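Local coordinates for ATP-citrate lyase beta-subunit (Chlorobium limicola, PDB 6HXJ), which probably takes part in the ATP-driven cleavage of citrate with CoA to acetyl-CoA and oxaloacetate, as a subunit of ATP-citrate lyase, at residues 103-111 and 185-196. Numbering follows the deposited sequence.
Sequences AEFYVSIIG and QSIEINPLVIRK
The Y106 ring meets segment 185-196 by its edge: CD1 lies 3.5 Å from N190 CB, and CE1 lies 3.5 Å from E188 OE2. Carboxylate and amide each stand nearly perpendicular to the ring, both planes 84° from it. With CG anti to the backbone N (chi1 174°), the ring runs along its own strand, and Y106 OH takes a 3.0 Å hydrogen bond from S108 OG. Replacing Y106 by alanine removes the ring and its hydroxyl, which would probably leave S108 OG without this acceptor and open a gap beside E188 and N190. On the sheet face opposite S108 and E188, V107 CG2 touches L192 CD2 at 3.9 Å, I109 packs beside I187, and I194 CG2 sits 3.5 Å from F105 CZ. Segments 103-111 and 185-196 lie on neighbouring antiparallel strands of the ATP-grasp domain's sheet, and a beta bulge, N190 and cis P191 opposite Y106 alone, breaks the second and shifts the register by one. Regular pairing flanks the bulge, with V107 N to I189 O at 3.0 Å and L192 N to F105 O at 2.8 Å. N190 ND2 is hydrogen-bonded to G125 O. Helix 163-181 packs L175 on V107, I109 and I187, while F160 meets F105 edge-to-face.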
loop_
_atom_site.group_PDB
_atom_site.type_symbol
_atom_site.label_atom_id
_atom_site.label_comp_id
_atom_site.label_asym_id
_atom_site.label_seq_id
_atom_site.Cartn_x
_atom_site.Cartn_y
_atom_site.Cartn_z
ATOM N N ALA A 103 -1.529 -45.670 75.433
ATOM C CA ALA A 103 -1.914 -44.346 75.922
ATOM C C ALA A 103 -2.417 -43.403 74.808
ATOM O O ALA A 103 -2.067 -43.576 73.637
ATOM C CB ALA A 103 -0.756 -43.716 76.685
ATOM N N GLU A 104 -3.246 -42.411 75.193
ATOM C CA GLU A 104 -3.842 -41.401 74.307
ATOM C C GLU A 104 -3.461 -39.985 74.747
ATOM O O GLU A 104 -3.424 -39.706 75.952
ATOM C CB GLU A 104 -5.368 -41.540 74.284
ATOM C CG GLU A 104 -5.855 -42.922 73.862
ATOM C CD GLU A 104 -7.355 -43.154 73.785
ATOM O OE1 GLU A 104 -8.108 -42.537 74.575
ATOM O OE2 GLU A 104 -7.773 -44.008 72.968
ATOM N N PHE A 105 -3.187 -39.095 73.772
ATOM C CA PHE A 105 -2.794 -37.722 74.035
ATOM C C PHE A 105 -3.598 -36.765 73.154
ATOM O O PHE A 105 -4.191 -37.161 72.140
ATOM C CB PHE A 105 -1.287 -37.523 73.764
ATOM C CG PHE A 105 -0.315 -38.527 74.315
ATOM C CD1 PHE A 105 -0.334 -38.877 75.665
ATOM C CD2 PHE A 105 0.682 -39.062 73.510
ATOM C CE1 PHE A 105 0.566 -39.821 76.178
ATOM C CE2 PHE A 105 1.604 -39.977 74.026
ATOM C CZ PHE A 105 1.540 -40.351 75.360
ATOM N N TYR A 106 -3.589 -35.487 73.529
ATOM C CA TYR A 106 -4.245 -34.448 72.755
ATOM C C TYR A 106 -3.220 -33.439 72.261
ATOM O O TYR A 106 -2.335 -33.032 73.014
ATOM C CB TYR A 106 -5.343 -33.769 73.593
ATOM C CG TYR A 106 -6.003 -32.575 72.940
ATOM C CD1 TYR A 106 -6.922 -32.738 71.912
ATOM C CD2 TYR A 106 -5.747 -31.281 73.386
ATOM C CE1 TYR A 106 -7.540 -31.641 71.312
ATOM C CE2 TYR A 106 -6.350 -30.172 72.786
ATOM C CZ TYR A 106 -7.253 -30.357 71.752
ATOM O OH TYR A 106 -7.878 -29.276 71.171
ATOM N N VAL A 107 -3.310 -33.113 70.969
ATOM C CA VAL A 107 -2.494 -32.117 70.269
ATOM C C VAL A 107 -3.427 -31.318 69.381
ATOM O O VAL A 107 -4.248 -31.890 68.680
ATOM C CB VAL A 107 -1.321 -32.658 69.398
ATOM C CG1 VAL A 107 -0.649 -31.519 68.642
ATOM C CG2 VAL A 107 -0.303 -33.454 70.201
ATOM N N SER A 108 -3.295 -30.007 69.397
ATOM C CA SER A 108 -4.027 -29.117 68.520
ATOM C C SER A 108 -3.240 -27.854 68.363
ATOM O O SER A 108 -2.636 -27.364 69.322
ATOM C CB SER A 108 -5.425 -28.804 69.042
ATOM O OG SER A 108 -5.394 -27.942 70.167
ATOM N N ILE A 109 -3.248 -27.329 67.144
ATOM C CA ILE A 109 -2.630 -26.061 66.763
ATOM C C ILE A 109 -3.729 -25.194 66.107
ATOM O O ILE A 109 -4.302 -25.594 65.098
ATOM C CB ILE A 109 -1.316 -26.251 65.950
ATOM C CG1 ILE A 109 -0.708 -24.918 65.551
ATOM C CG2 ILE A 109 -1.454 -27.184 64.749
ATOM C CD1 ILE A 109 0.797 -24.878 65.635
ATOM N N ILE A 110 -4.124 -24.123 66.802
ATOM C CA ILE A 110 -5.226 -23.247 66.402
ATOM C C ILE A 110 -4.677 -21.870 66.135
ATOM O O ILE A 110 -4.050 -21.280 67.024
ATOM C CB ILE A 110 -6.392 -23.270 67.437
ATOM C CG1 ILE A 110 -5.873 -22.876 68.861
ATOM C CG2 ILE A 110 -7.039 -24.656 67.444
ATOM C CD1 ILE A 110 -6.686 -23.257 70.129
ATOM N N GLY A 111 -4.846 -21.392 64.899
ATOM C CA GLY A 111 -4.334 -20.098 64.479
ATOM C C GLY A 111 -5.021 -18.931 65.151
ATOM O O GLY A 111 -6.174 -19.050 65.578
ATOM N N GLN A 185 -5.855 -23.310 59.309
ATOM C CA GLN A 185 -6.512 -22.424 60.259
ATOM C C GLN A 185 -6.407 -23.120 61.621
ATOM O O GLN A 185 -6.205 -22.486 62.655
ATOM C CB GLN A 185 -7.964 -22.192 59.855
ATOM C CG GLN A 185 -8.051 -21.352 58.582
ATOM C CD GLN A 185 -9.383 -21.394 57.865
ATOM O OE1 GLN A 185 -10.183 -22.330 57.980
ATOM N NE2 GLN A 185 -9.617 -20.389 57.047
ATOM N N SER A 186 -6.473 -24.448 61.604
ATOM C CA SER A 186 -6.400 -25.305 62.780
ATOM C C SER A 186 -6.251 -26.786 62.400
ATOM O O SER A 186 -6.721 -27.215 61.343
ATOM C CB SER A 186 -7.629 -25.125 63.677
ATOM O OG SER A 186 -8.826 -25.481 63.008
ATOM N N ILE A 187 -5.595 -27.559 63.290
ATOM C CA ILE A 187 -5.359 -29.009 63.199
ATOM C C ILE A 187 -5.551 -29.574 64.607
ATOM O O ILE A 187 -4.870 -29.116 65.521
ATOM C CB ILE A 187 -3.929 -29.317 62.671
ATOM C CG1 ILE A 187 -3.638 -28.651 61.289
ATOM C CG2 ILE A 187 -3.681 -30.836 62.652
ATOM C CD1 ILE A 187 -2.161 -28.491 60.899
ATOM N N GLU A 188 -6.462 -30.548 64.779
ATOM C CA GLU A 188 -6.782 -31.142 66.067
ATOM C C GLU A 188 -6.636 -32.655 65.985
ATOM O O GLU A 188 -7.271 -33.295 65.147
ATOM C CB GLU A 188 -8.192 -30.728 66.535
ATOM C CG GLU A 188 -8.406 -30.917 68.028
ATOM C CD GLU A 188 -9.696 -31.590 68.463
ATOM O OE1 GLU A 188 -10.019 -32.677 67.929
ATOM O OE2 GLU A 188 -10.354 -31.056 69.386
ATOM N N ILE A 189 -5.742 -33.215 66.803
ATOM C CA ILE A 189 -5.476 -34.649 66.884
ATOM C C ILE A 189 -5.850 -35.152 68.287
ATOM O O ILE A 189 -5.221 -34.776 69.279
ATOM C CB ILE A 189 -4.017 -35.006 66.495
ATOM C CG1 ILE A 189 -3.673 -34.533 65.059
ATOM C CG2 ILE A 189 -3.777 -36.514 66.676
ATOM C CD1 ILE A 189 -2.214 -34.570 64.697
ATOM N N ASN A 190 -6.907 -35.947 68.363
ATOM C CA ASN A 190 -7.380 -36.492 69.617
ATOM C C ASN A 190 -8.081 -37.790 69.318
ATOM O O ASN A 190 -9.187 -37.769 68.780
ATOM C CB ASN A 190 -8.303 -35.519 70.377
ATOM C CG ASN A 190 -8.603 -35.960 71.786
ATOM O OD1 ASN A 190 -7.701 -36.272 72.585
ATOM N ND2 ASN A 190 -9.881 -35.982 72.124
ATOM N N PRO A 191 -7.420 -38.930 69.588
ATOM C CA PRO A 191 -6.116 -39.043 70.247
ATOM C C PRO A 191 -4.904 -39.222 69.355
ATOM O O PRO A 191 -4.990 -39.726 68.230
ATOM C CB PRO A 191 -6.302 -40.281 71.130
ATOM C CG PRO A 191 -7.250 -41.171 70.348
ATOM C CD PRO A 191 -8.031 -40.260 69.394
ATOM N N LEU A 192 -3.763 -38.812 69.904
ATOM C CA LEU A 192 -2.439 -39.068 69.367
ATOM C C LEU A 192 -2.010 -40.249 70.271
ATOM O O LEU A 192 -1.735 -40.078 71.470
ATOM C CB LEU A 192 -1.485 -37.848 69.490
ATOM C CG LEU A 192 0.003 -38.144 69.162
ATOM C CD1 LEU A 192 0.230 -38.322 67.669
ATOM C CD2 LEU A 192 0.942 -37.125 69.778
ATOM N N VAL A 193 -2.088 -41.453 69.721
ATOM C CA VAL A 193 -1.811 -42.650 70.495
ATOM C C VAL A 193 -0.352 -43.086 70.405
ATOM O O VAL A 193 0.335 -42.794 69.423
ATOM C CB VAL A 193 -2.791 -43.811 70.169
ATOM C CG1 VAL A 193 -4.239 -43.380 70.377
ATOM C CG2 VAL A 193 -2.574 -44.360 68.763
ATOM N N ILE A 194 0.104 -43.781 71.459
ATOM C CA ILE A 194 1.440 -44.364 71.578
ATOM C C ILE A 194 1.329 -45.866 71.848
ATOM O O ILE A 194 0.537 -46.297 72.696
ATOM C CB ILE A 194 2.340 -43.634 72.636
ATOM C CG1 ILE A 194 3.746 -44.270 72.799
ATOM C CG2 ILE A 194 1.671 -43.585 74.005
ATOM C CD1 ILE A 194 4.659 -44.197 71.683
ATOM N N ARG A 195 2.139 -46.649 71.121
ATOM C CA ARG A 195 2.270 -48.090 71.293
ATOM C C ARG A 195 3.663 -48.299 71.897
ATOM O O ARG A 195 4.656 -48.463 71.180
ATOM C CB ARG A 195 2.084 -48.812 69.951
ATOM C CG ARG A 195 2.076 -50.349 70.058
ATOM C CD ARG A 195 1.488 -51.021 68.825
ATOM N NE ARG A 195 2.403 -51.014 67.677
ATOM C CZ ARG A 195 2.106 -51.503 66.475
ATOM N NH1 ARG A 195 2.998 -51.455 65.494
ATOM N NH2 ARG A 195 0.916 -52.046 66.246
ATOM N N LYS A 196 3.722 -48.195 73.234
ATOM C CA LYS A 196 4.930 -48.243 74.056
ATOM C C LYS A 196 5.883 -49.405 73.730
ATOM O O LYS A 196 7.085 -49.150 73.601
ATOM C CB LYS A 196 4.585 -48.211 75.552
ATOM C CG LYS A 196 4.045 -46.852 75.978
ATOM C CD LYS A 196 3.749 -46.747 77.451
ATOM C CE LYS A 196 3.031 -45.439 77.676
ATOM N NZ LYS A 196 3.161 -44.942 79.064
#